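Local coordinates for serine-rich Repeat Adhesion Glycoprotein (Srr1) (Streptococcus agalactiae, PDB 4MBO), which binds fibrinogen as a serine-rich repeat surface glycoprotein and so probably contributes to the adhesion of this bacterium to its host, at residues 86-92 with 104-110; 8-14 with 58-62. All coordinates share one frame; numbering follows the deposited sequence.

How the contacts relate
From the N terminus, the loop 8-14 reaches forward to the start of strand 59-64, so contact 2 closes a long loop of 43 residues that contains strands 20-25, 34-36 and 43-51. Contact 1 opens only after contact 2 has closed and shuts the short hairpin of strands 89-95 and 101-106; the two loops follow in series and neither encloses the other. They meet because strands 59-64 and 101-106 are neighbours in one mixed sheet: Trp106 N lies 2.9 Å from Asp58 O, a probable hydrogen bond, and Val13 CG1 packs 3.5 Å from Trp106 NE1. The N-terminal loop, strand 59-64 and the hairpin are thereby tied together.

Contact 1. Residues 86-92 with 104-110; sequences TGQLLAT and YTWTRYA
Residues 86-92 and 104-110 meet as the open end of an antiparallel beta hairpin, strands 89-95 and 101-106, extended by a loop and a helical turn. The axes of 89-92 and 104-106 approach to 4.6 Å, their N-to-C directions 141° apart. Thr92 and Thr105 form a hydrogen-bonded pair, Thr105 N giving to Thr92 O and Thr92 N to Thr105 O; Ala91 and Trp106 are the non-hydrogen-bonded pair beside it. On their face, Ala91 CB touches Trp106 CE3 at 4.0 Å, while Leu90 O lies at the edge of the indole. The Trp106 ring reaches Phe49 and Ile51 of strand 43-51, which places this face in the core between two sheets.

Past the strand, Thr107 closes the pairing. Its N donates to Leu90 O (2.9 Å), approaching from above the carbonyl plane. Its hydroxyl lies between its own N and carbonyl carbon (chi1 63°), from where OG1 donates to Leu89 O at 2.8 Å and accepts from Ala110 N at 3.0 Å. Thr107 is thus the N-cap of the short helical turn that follows, and the same hydroxyl also holds the neighbouring strand.

Tyr109 carries the largest share of the buried surface. The Gln88 and Tyr109 side chains cross at about a right angle, Gln88 CB sitting 3.8 Å from the ring centroid in a CH-pi contact over one face, while the amide plane is inclined 34° to the ring and brings NE2 to 3.3 Å from Tyr109 CE1. Leu90 CD2 adds contacts to Tyr109 CE2 and Ala110 CB. Beyond the ring, Asp84 binds both Tyr109 OH and Thr86 OG1.

Leu90 and Ala91 both face Ile82, so this hairpin strand pairs on its other side through a classic beta bulge, in a region matching a bacterial Ig domain.

Contact 2. Residues 8-14 with 58-62; sequences MLGKDVS and DVFTV
Asp12 and Thr61 cross at about a right angle, bringing a carboxylate oxygen of the N-terminal loop onto a hydroxyl of strand 59-64. Thr61 OG1 donates to Asp12 OD2 at 2.9 Å and meets it nearly along the C-O axis. Asp12 can reach it because CG is anti to its backbone N (chi1 -178°), which carries the carboxylate close to the Thr61 hydroxyl. The other oxygen, OD1, takes two bonds from Ser14: Ser14 N reaches OD1 almost in line with the C-O bond, and Ser14 OG uses the syn lone pair of OD1 at 2.7 Å. With OD1 gripped twice and OD2 once, rotation of the carboxylate should be restricted.

Ser14 OG also serves the strand directly, accepting from Thr61 N at 2.9 Å with an N-H...O angle of 156°. It thereby relays between the carboxylate and the strand backbone.

Next to this polar group the backbones form a single bridge, between Asp12 and Val59. Val59 N donates to Lys11 O, and Val13 N to Val59 O at 2.7 Å, the latter nearly straight onto the carbonyl (170° at the oxygen). Val59 CG2 lies alongside Asp12 CB at 3.9 Å, and Met8 SD reaches the same methyl at 4.2 Å. Val13 CG1 approaches Phe60 CB, its own neighbours being Trp106 and Ile51, while the Phe60 ring leads away to meet Phe49 edge-to-face.

The Asx turn of Asp12 and Ser14 sets out the two side chains that, with the single backbone bridge, fasten an irregular N-terminal loop to the first residues of a strand in the mixed sheet of the Ig-like domain.

Contact 1. Residues 86-92 with 104-110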
loop_
_atom_site.group_PDB
_atom_site.type_symbol
_atom_site.label_atom_id
_atom_site.label_comp_id
_atom_site.label_asym_id
_atom_site.label_seq_id
_atom_site.Cartn_x
_atom_site.Cartn_y
_atom_site.Cartn_z
ATOM N N THR A 86 16.116 -29.866 8.147
ATOM C CA THR A 86 15.418 -31.043 7.637
ATOM C C THR A 86 14.163 -30.650 6.847
ATOM O O THR A 86 13.453 -31.509 6.347
ATOM C CB THR A 86 14.991 -31.984 8.788
ATOM O OG1 THR A 86 13.860 -31.439 9.485
ATOM C CG2 THR A 86 16.147 -32.193 9.772
ATOM N N GLY A 87 13.880 -29.354 6.759
ATOM C CA GLY A 87 12.689 -28.876 6.075
ATOM C C GLY A 87 11.443 -28.921 6.966
ATOM O O GLY A 87 10.347 -28.628 6.498
ATOM N N GLN A 88 11.606 -29.260 8.244
ATOM C CA GLN A 88 10.455 -29.327 9.168
ATOM C C GLN A 88 10.171 -27.976 9.846
ATOM O O GLN A 88 11.053 -27.150 9.996
ATOM C CB GLN A 88 10.662 -30.437 10.172
ATOM C CG GLN A 88 10.453 -31.824 9.553
ATOM C CD GLN A 88 10.924 -32.927 10.463
ATOM O OE1 GLN A 88 12.100 -33.286 10.463
ATOM N NE2 GLN A 88 9.998 -33.502 11.218
ATOM N N LEU A 89 8.921 -27.768 10.257
ATOM C CA LEU A 89 8.495 -26.455 10.753
ATOM C C LEU A 89 8.819 -26.233 12.240
ATOM O O LEU A 89 8.387 -27.003 13.097
ATOM C CB LEU A 89 6.988 -26.273 10.465
ATOM C CG LEU A 89 6.537 -24.868 10.089
ATOM C CD1 LEU A 89 5.117 -24.868 9.514
ATOM C CD2 LEU A 89 6.642 -23.943 11.267
ATOM N N LEU A 90 9.627 -25.198 12.516
ATOM C CA LEU A 90 9.998 -24.827 13.892
ATOM C C LEU A 90 8.997 -23.850 14.512
ATOM O O LEU A 90 8.684 -23.938 15.683
ATOM C CB LEU A 90 11.382 -24.172 13.931
ATOM C CG LEU A 90 12.574 -25.068 13.611
ATOM C CD1 LEU A 90 13.807 -24.178 13.527
ATOM C CD2 LEU A 90 12.747 -26.181 14.622
ATOM N N ALA A 91 8.523 -22.910 13.723
ATOM C CA ALA A 91 7.608 -21.894 14.254
ATOM C C ALA A 91 6.809 -21.239 13.175
ATOM O O ALA A 91 7.274 -21.112 12.034
ATOM C CB ALA A 91 8.415 -20.827 14.989
ATOM N N THR A 92 5.597 -20.804 13.520
ATOM C CA THR A 92 4.780 -20.066 12.601
ATOM C C THR A 92 4.678 -18.644 13.150
ATOM O O THR A 92 4.824 -18.436 14.349
ATOM C CB THR A 92 3.387 -20.686 12.499
ATOM O OG1 THR A 92 2.825 -20.785 13.806
ATOM C CG2 THR A 92 3.498 -22.076 11.919
ATOM N N TYR A 104 6.059 -15.076 16.780
ATOM C CA TYR A 104 6.320 -16.443 16.354
ATOM C C TYR A 104 6.005 -17.407 17.486
ATOM O O TYR A 104 6.345 -17.168 18.641
ATOM C CB TYR A 104 7.777 -16.621 15.950
ATOM C CG TYR A 104 8.136 -15.961 14.649
ATOM C CD1 TYR A 104 7.999 -16.638 13.440
ATOM C CD2 TYR A 104 8.667 -14.691 14.627
ATOM C CE1 TYR A 104 8.355 -16.011 12.241
ATOM C CE2 TYR A 104 9.018 -14.066 13.455
ATOM C CZ TYR A 104 8.875 -14.732 12.271
ATOM O OH TYR A 104 9.238 -14.050 11.135
ATOM N N THR A 105 5.352 -18.516 17.135
ATOM C CA THR A 105 4.967 -19.542 18.091
ATOM C C THR A 105 5.640 -20.869 17.753
ATOM O O THR A 105 5.498 -21.371 16.626
ATOM C CB THR A 105 3.449 -19.721 18.090
ATOM O OG1 THR A 105 2.814 -18.449 18.338
ATOM C CG2 THR A 105 3.012 -20.739 19.173
ATOM N N TRP A 106 6.385 -21.418 18.712
ATOM C CA TRP A 106 7.100 -22.664 18.510
ATOM C C TRP A 106 6.149 -23.861 18.354
ATOM O O TRP A 106 5.149 -23.985 19.072
ATOM C CB TRP A 106 8.048 -22.941 19.668
ATOM C CG TRP A 106 9.106 -21.902 19.833
ATOM C CD1 TRP A 106 9.162 -20.948 20.787
ATOM C CD2 TRP A 106 10.251 -21.695 18.983
ATOM N NE1 TRP A 106 10.256 -20.146 20.586
ATOM C CE2 TRP A 106 10.980 -20.641 19.525
ATOM C CE3 TRP A 106 10.748 -22.349 17.841
ATOM C CZ2 TRP A 106 12.189 -20.182 18.945
ATOM C CZ3 TRP A 106 11.941 -21.905 17.259
ATOM C CH2 TRP A 106 12.635 -20.815 17.805
ATOM N N THR A 107 6.513 -24.767 17.474
ATOM C CA THR A 107 5.704 -25.957 17.227
ATOM C C THR A 107 6.011 -27.135 18.155
ATOM O O THR A 107 6.978 -27.143 18.917
ATOM C CB THR A 107 5.938 -26.444 15.794
ATOM O OG1 THR A 107 7.320 -26.829 15.670
ATOM C CG2 THR A 107 5.560 -25.403 14.766
ATOM N N ARG A 108 5.165 -28.165 18.084
ATOM C CA ARG A 108 5.399 -29.394 18.822
ATOM C C ARG A 108 6.733 -29.981 18.345
ATOM O O ARG A 108 7.567 -30.389 19.146
ATOM C CB ARG A 108 4.236 -30.391 18.581
ATOM C CG ARG A 108 4.315 -31.678 19.377
ATOM C CD ARG A 108 2.981 -32.460 19.413
ATOM N NE ARG A 108 1.847 -31.595 19.796
ATOM C CZ ARG A 108 0.708 -31.442 19.119
ATOM N NH1 ARG A 108 0.400 -32.197 18.062
ATOM N NH2 ARG A 108 -0.197 -30.601 19.581
ATOM N N TYR A 109 6.943 -29.960 17.036
ATOM C CA TYR A 109 8.204 -30.486 16.478
ATOM C C TYR A 109 9.406 -29.761 17.098
ATOM O O TYR A 109 10.365 -30.386 17.552
ATOM C CB TYR A 109 8.230 -30.375 14.964
ATOM C CG TYR A 109 9.627 -30.657 14.395
ATOM C CD1 TYR A 109 10.144 -31.946 14.383
ATOM C CD2 TYR A 109 10.422 -29.628 13.908
ATOM C CE1 TYR A 109 11.402 -32.210 13.884
ATOM C CE2 TYR A 109 11.683 -29.885 13.398
ATOM C CZ TYR A 109 12.173 -31.187 13.389
ATOM O OH TYR A 109 13.443 -31.494 12.902
ATOM N N ALA A 110 9.334 -28.430 17.160
ATOM C CA ALA A 110 10.425 -27.684 17.762
ATOM C C ALA A 110 10.702 -28.083 19.203
ATOM O O ALA A 110 11.838 -28.092 19.617
ATOM C CB ALA A 110 10.154 -26.178 17.682
#

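Contact 2. Residues 8-14 with 58-62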
loop_
_atom_site.group_PDB
_atom_site.type_symbol
_atom_site.label_atom_id
_atom_site.label_comp_id
_atom_site.label_asym_id
_atom_site.label_seq_id
_atom_site.Cartn_x
_atom_site.Cartn_y
_atom_site.Cartn_z
ATOM N N MET A 8 0.480 -10.367 28.490
ATOM C CA MET A 8 1.344 -11.597 28.481
ATOM C C MET A 8 1.783 -11.871 29.927
ATOM O O MET A 8 2.487 -11.052 30.527
ATOM C CB MET A 8 2.588 -11.375 27.600
ATOM C CG MET A 8 3.269 -12.649 27.094
ATOM S SD MET A 8 2.894 -13.098 25.373
ATOM C CE MET A 8 3.899 -11.854 24.521
ATOM N N LEU A 9 1.355 -12.997 30.498
ATOM C CA LEU A 9 1.723 -13.335 31.879
ATOM C C LEU A 9 3.022 -14.140 31.907
ATOM O O LEU A 9 3.852 -13.982 32.812
ATOM C CB LEU A 9 0.599 -14.116 32.568
ATOM C CG LEU A 9 0.731 -14.339 34.082
ATOM C CD1 LEU A 9 0.900 -13.021 34.833
ATOM C CD2 LEU A 9 -0.479 -15.091 34.607
ATOM N N GLY A 10 3.186 -15.009 30.915
ATOM C CA GLY A 10 4.383 -15.823 30.797
ATOM C C GLY A 10 4.450 -16.469 29.427
ATOM O O GLY A 10 3.580 -16.239 28.591
ATOM N N LYS A 11 5.506 -17.252 29.196
ATOM C CA LYS A 11 5.694 -17.995 27.940
ATOM C C LYS A 11 6.350 -17.261 26.755
ATOM O O LYS A 11 6.531 -17.913 25.712
ATOM C CB LYS A 11 4.381 -18.628 27.486
ATOM C CG LYS A 11 3.863 -19.689 28.428
ATOM C CD LYS A 11 2.348 -19.693 28.442
ATOM C CE LYS A 11 1.811 -21.029 28.927
ATOM N NZ LYS A 11 2.396 -21.546 30.194
ATOM N N ASP A 12 6.644 -15.945 26.885
ATOM C CA ASP A 12 7.418 -15.218 25.849
ATOM C C ASP A 12 8.901 -15.461 26.173
ATOM O O ASP A 12 9.425 -14.964 27.188
ATOM C CB ASP A 12 7.112 -13.702 25.743
ATOM C CG ASP A 12 7.936 -13.011 24.602
ATOM O OD1 ASP A 12 9.137 -13.282 24.520
ATOM O OD2 ASP A 12 7.407 -12.227 23.770
ATOM N N VAL A 13 9.553 -16.218 25.294
ATOM C CA VAL A 13 10.958 -16.634 25.439
ATOM C C VAL A 13 12.003 -15.711 24.762
ATOM O O VAL A 13 13.184 -16.077 24.683
ATOM C CB VAL A 13 11.142 -18.105 24.930
ATOM C CG1 VAL A 13 10.896 -18.262 23.412
ATOM C CG2 VAL A 13 12.514 -18.628 25.299
ATOM N N SER A 14 11.595 -14.505 24.333
ATOM C CA SER A 14 12.510 -13.582 23.653
ATOM C C SER A 14 13.739 -13.255 24.485
ATOM O O SER A 14 14.816 -12.954 23.925
ATOM C CB SER A 14 11.823 -12.246 23.338
ATOM O OG SER A 14 10.680 -12.368 22.499
ATOM N N ASP A 58 5.201 -21.778 23.178
ATOM C CA ASP A 58 5.990 -20.625 23.632
ATOM C C ASP A 58 6.138 -19.699 22.447
ATOM O O ASP A 58 6.028 -20.129 21.283
ATOM C CB ASP A 58 7.396 -20.990 24.096
ATOM C CG ASP A 58 7.418 -21.725 25.367
ATOM O OD1 ASP A 58 6.389 -21.755 26.101
ATOM O OD2 ASP A 58 8.515 -22.288 25.625
ATOM N N VAL A 59 6.412 -18.435 22.735
ATOM C CA VAL A 59 6.508 -17.438 21.684
ATOM C C VAL A 59 7.765 -16.601 21.790
ATOM O O VAL A 59 8.425 -16.588 22.834
ATOM C CB VAL A 59 5.299 -16.469 21.701
ATOM C CG1 VAL A 59 3.982 -17.220 21.498
ATOM C CG2 VAL A 59 5.243 -15.666 22.985
ATOM N N PHE A 60 8.111 -15.930 20.697
ATOM C CA PHE A 60 9.122 -14.866 20.734
ATOM C C PHE A 60 8.592 -13.782 19.827
ATOM O O PHE A 60 7.744 -14.041 18.963
ATOM C CB PHE A 60 10.558 -15.309 20.410
ATOM C CG PHE A 60 10.797 -15.673 18.985
ATOM C CD1 PHE A 60 11.206 -14.705 18.063
ATOM C CD2 PHE A 60 10.616 -16.970 18.551
ATOM C CE1 PHE A 60 11.446 -15.043 16.747
ATOM C CE2 PHE A 60 10.842 -17.305 17.225
ATOM C CZ PHE A 60 11.249 -16.331 16.319
ATOM N N THR A 61 9.053 -12.545 20.048
ATOM C CA THR A 61 8.486 -11.402 19.372
ATOM C C THR A 61 9.541 -10.528 18.731
ATOM O O THR A 61 10.482 -10.095 19.411
ATOM C CB THR A 61 7.671 -10.571 20.395
ATOM O OG1 THR A 61 6.744 -11.441 21.091
ATOM C CG2 THR A 61 6.890 -9.458 19.749
ATOM N N VAL A 62 9.360 -10.239 17.449
ATOM C CA VAL A 62 10.186 -9.238 16.742
ATOM C C VAL A 62 9.349 -7.956 16.682
ATOM O O VAL A 62 8.257 -7.947 16.127
ATOM C CB VAL A 62 10.582 -9.704 15.352
ATOM C CG1 VAL A 62 11.340 -8.622 14.604
ATOM C CG2 VAL A 62 11.399 -10.975 15.443
#